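Local coordinates for aminotransferase class-III (Ochrobactrum anthropi, PDB 5GHG), which probably transfers amino groups between amines and carbonyl compounds as an omega-transaminase using a pyridoxal-phosphate cofactor, here held in its pyridoxamine form, at residues B[183-188]-B[382-387]. The protein carries 1 engineered substitution. Residues are numbered along the deposited sequence; the frame is centred on the assembly and turned at random.
Sequences CPHFYR and GVELVT
Arg188 holds Glu384 side-on, with two nitrogens converging on a single carboxylate oxygen. Arg188 NE lies 2.8 Å from Glu384 OE2, and Arg188 NH2 lies 2.9 Å from that same Glu384 OE2. Both bonds are bent, because one oxygen is shared by the side-on NE and NH2. Guanidinium and carboxylate planes are 25° apart; OE2 sits close to the guanidinium plane, whereas both nitrogens approach it from one face of the carboxylate, NE on the syn side. A bend at chi2 carries the arginine's end back toward the strand, while Glu384 reaches out extended, its CG anti to the backbone N (chi1 -175°). The other oxygen faces the histidine: Glu384 OE1 is 3.5 Å from His185 CE1, near the ring plane at its edge. His185 ND1 bonds to Arg149 and NE2 to Glu373, and Glu384 OE1 has a salt bridge to Arg375. Ionic partners at both oxygens should favour a charged carboxylate. Tyr187 stands nearly upright to the carboxylate, planes 80° apart, with its CE2 3.8 Å from Glu384 CD. Further out, Tyr187 OH meets Val386 CG1 at 3.7 Å, a van der Waals contact of the hydroxyl oxygen with a methyl. Lys392 makes a cation-pi contact with Tyr187, and its O accepts from Arg188 NH2. The pairing thus joins helix 186-189, with His185 at its N-cap position, to strand 380-385 of the small-domain sheet, built from N- and C-terminal segments: an ionic link between the large and small domains of a class-III, fold-type I aminotransferase.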
ATOM      1  N   CYS B 183      18.742 -17.523   8.838  1.00  5.08           N
ATOM      2  CA  CYS B 183      19.014 -17.137   7.450  1.00  5.39           C
ATOM      3  C   CYS B 183      19.829 -18.234   6.755  1.00  4.56           C
ATOM      4  O   CYS B 183      20.893 -18.603   7.254  1.00  6.33           O
ATOM      5  CB  CYS B 183      19.790 -15.829   7.396  1.00  6.40           C
ATOM      6  SG  CYS B 183      20.235 -15.376   5.705  1.00 13.48           S
ATOM      7  N   PRO B 184      19.382 -18.742   5.573  1.00  4.37           N
ATOM      8  CA  PRO B 184      20.131 -19.804   4.878  1.00  5.32           C
ATOM      9  C   PRO B 184      21.284 -19.279   4.037  1.00  4.38           C
ATOM     10  O   PRO B 184      21.358 -19.510   2.833  1.00  7.55           O
ATOM     11  CB  PRO B 184      19.040 -20.489   4.038  1.00  5.66           C
ATOM     12  CG  PRO B 184      18.052 -19.424   3.766  1.00  8.46           C
ATOM     13  CD  PRO B 184      18.090 -18.455   4.917  1.00  7.04           C
ATOM     14  N   HIS B 185      22.210 -18.556   4.674  1.00  3.98           N
ATOM     15  CA  HIS B 185      23.361 -17.973   3.979  1.00  4.11           C
ATOM     16  C   HIS B 185      24.629 -18.701   4.417  1.00  3.49           C
ATOM     17  O   HIS B 185      25.207 -18.383   5.456  1.00  3.56           O
ATOM     18  CB  HIS B 185      23.495 -16.476   4.252  1.00  4.22           C
ATOM     19  CG  HIS B 185      24.525 -15.809   3.380  1.00  5.03           C
ATOM     20  ND1 HIS B 185      24.995 -14.543   3.622  1.00  4.32           N
ATOM     21  CD2 HIS B 185      25.180 -16.247   2.278  1.00  5.47           C
ATOM     22  CE1 HIS B 185      25.880 -14.219   2.700  1.00  6.61           C
ATOM     23  NE2 HIS B 185      26.010 -15.233   1.873  1.00  5.58           N
ATOM     24  N   PHE B 186      25.065 -19.664   3.608  1.00  4.37           N
ATOM     25  CA  PHE B 186      26.157 -20.549   4.010  1.00  5.05           C
ATOM     26  C   PHE B 186      27.444 -19.764   4.284  1.00  6.54           C
ATOM     27  O   PHE B 186      28.138 -20.011   5.277  1.00  5.28           O
ATOM     28  CB  PHE B 186      26.366 -21.610   2.932  1.00  6.93           C
ATOM     29  CG  PHE B 186      27.461 -22.590   3.235  1.00  8.14           C
ATOM     30  CD1 PHE B 186      27.445 -23.335   4.399  1.00  6.58           C
ATOM     31  CD2 PHE B 186      28.491 -22.791   2.319  1.00 10.67           C
ATOM     32  CE1 PHE B 186      28.452 -24.257   4.674  1.00  8.71           C
ATOM     33  CE2 PHE B 186      29.506 -23.721   2.585  1.00 10.50           C
ATOM     34  CZ  PHE B 186      29.480 -24.449   3.774  1.00  8.38           C
ATOM     35  N   TYR B 187      27.759 -18.799   3.424  1.00  6.08           N
ATOM     36  CA  TYR B 187      28.979 -18.009   3.590  1.00  7.13           C
ATOM     37  C   TYR B 187      29.028 -17.295   4.935  1.00  6.36           C
ATOM     38  O   TYR B 187      30.103 -17.137   5.521  1.00  6.27           O
ATOM     39  CB  TYR B 187      29.077 -16.996   2.434  1.00  5.89           C
ATOM     40  CG  TYR B 187      30.267 -16.055   2.504  1.00  8.15           C
ATOM     41  CD1 TYR B 187      31.557 -16.520   2.278  1.00  9.07           C
ATOM     42  CD2 TYR B 187      30.092 -14.698   2.744  1.00  6.74           C
ATOM     43  CE1 TYR B 187      32.653 -15.654   2.320  1.00  7.57           C
ATOM     44  CE2 TYR B 187      31.177 -13.828   2.787  1.00  7.66           C
ATOM     45  CZ  TYR B 187      32.451 -14.310   2.574  1.00  8.04           C
ATOM     46  OH  TYR B 187      33.530 -13.463   2.617  1.00  8.08           O
ATOM     47  N   ARG B 188      27.889 -16.814   5.417  1.00  5.32           N
ATOM     48  CA  ARG B 188      27.857 -16.068   6.675  1.00  6.00           C
ATOM     49  C   ARG B 188      27.433 -16.897   7.886  1.00  8.54           C
ATOM     50  O   ARG B 188      27.618 -16.455   9.014  1.00  9.38           O
ATOM     51  CB  ARG B 188      26.920 -14.856   6.546  1.00  8.40           C
ATOM     52  CG  ARG B 188      27.529 -13.679   5.758  1.00  8.72           C
ATOM     53  CD  ARG B 188      28.639 -13.020   6.559  1.00 11.30           C
ATOM     54  NE  ARG B 188      29.462 -12.123   5.754  1.00 10.71           N
ATOM     55  CZ  ARG B 188      30.629 -11.611   6.166  1.00 11.10           C
ATOM     56  NH1 ARG B 188      31.088 -11.914   7.369  1.00  8.93           N
ATOM     57  NH2 ARG B 188      31.336 -10.819   5.376  1.00  8.57           N
ATOM     58  N   GLY B 382      24.619 -11.337  -6.291  1.00  3.94           N
ATOM     59  CA  GLY B 382      25.225 -10.459  -5.312  1.00  4.51           C
ATOM     60  C   GLY B 382      26.709 -10.714  -5.232  1.00  3.71           C
ATOM     61  O   GLY B 382      27.160 -11.852  -5.353  1.00  4.06           O
ATOM     62  N   VAL B 383      27.463  -9.645  -5.049  1.00  4.23           N
ATOM     63  CA  VAL B 383      28.916  -9.699  -4.906  1.00  3.05           C
ATOM     64  C   VAL B 383      29.246  -9.100  -3.556  1.00  3.88           C
ATOM     65  O   VAL B 383      29.110  -7.886  -3.359  1.00  3.27           O
ATOM     66  CB  VAL B 383      29.637  -8.956  -6.058  1.00  3.34           C
ATOM     67  CG1 VAL B 383      31.139  -8.993  -5.867  1.00  2.91           C
ATOM     68  CG2 VAL B 383      29.273  -9.564  -7.405  1.00  3.52           C
ATOM     69  N   GLU B 384      29.637  -9.942  -2.603  1.00  4.36           N
ATOM     70  CA  GLU B 384      29.905  -9.471  -1.248  1.00  4.32           C
ATOM     71  C   GLU B 384      31.375  -9.122  -1.102  1.00  5.49           C
ATOM     72  O   GLU B 384      32.251  -9.945  -1.393  1.00  5.36           O
ATOM     73  CB  GLU B 384      29.497 -10.503  -0.192  1.00  4.65           C
ATOM     74  CG  GLU B 384      29.651  -9.969   1.224  1.00  4.21           C
ATOM     75  CD  GLU B 384      28.897 -10.769   2.276  1.00  6.59           C
ATOM     76  OE1 GLU B 384      28.063 -11.609   1.897  1.00  9.42           O
ATOM     77  OE2 GLU B 384      29.148 -10.553   3.488  1.00  8.40           O
ATOM     78  N   LEU B 385      31.637  -7.903  -0.645  1.00  5.05           N
ATOM     79  CA  LEU B 385      32.978  -7.349  -0.578  1.00  5.41           C
ATOM     80  C   LEU B 385      33.553  -7.457   0.826  1.00  4.60           C
ATOM     81  O   LEU B 385      32.830  -7.290   1.823  1.00  4.42           O
ATOM     82  CB  LEU B 385      32.966  -5.880  -1.021  1.00  5.02           C
ATOM     83  CG  LEU B 385      32.375  -5.613  -2.401  1.00  5.60           C
ATOM     84  CD1 LEU B 385      32.421  -4.133  -2.727  1.00  7.23           C
ATOM     85  CD2 LEU B 385      33.089  -6.436  -3.481  1.00  5.40           C
ATOM     86  N   VAL B 386      34.856  -7.701   0.898  1.00  5.72           N
ATOM     87  CA  VAL B 386      35.601  -7.795   2.156  1.00  7.27           C
ATOM     88  C   VAL B 386      37.003  -7.253   1.890  1.00  8.10           C
ATOM     89  O   VAL B 386      37.449  -7.192   0.750  1.00  8.44           O
ATOM     90  CB  VAL B 386      35.687  -9.259   2.668  1.00  7.07           C
ATOM     91  CG1 VAL B 386      34.304  -9.823   2.951  1.00  6.09           C
ATOM     92  CG2 VAL B 386      36.383 -10.129   1.652  1.00  9.48           C
ATOM     93  N   THR B 387      37.704  -6.867   2.955  1.00 11.22           N
ATOM     94  CA  THR B 387      39.139  -6.595   2.830  1.00 12.95           C
ATOM     95  C   THR B 387      40.020  -7.686   3.414  1.00 13.67           C
ATOM     96  O   THR B 387      41.208  -7.735   3.101  1.00 14.65           O
ATOM     97  CB  THR B 387      39.515  -5.255   3.481  1.00 16.08           C
ATOM     98  OG1 THR B 387      39.027  -5.206   4.824  1.00 17.35           O
ATOM     99  CG2 THR B 387      38.920  -4.104   2.691  1.00 14.27           C
TER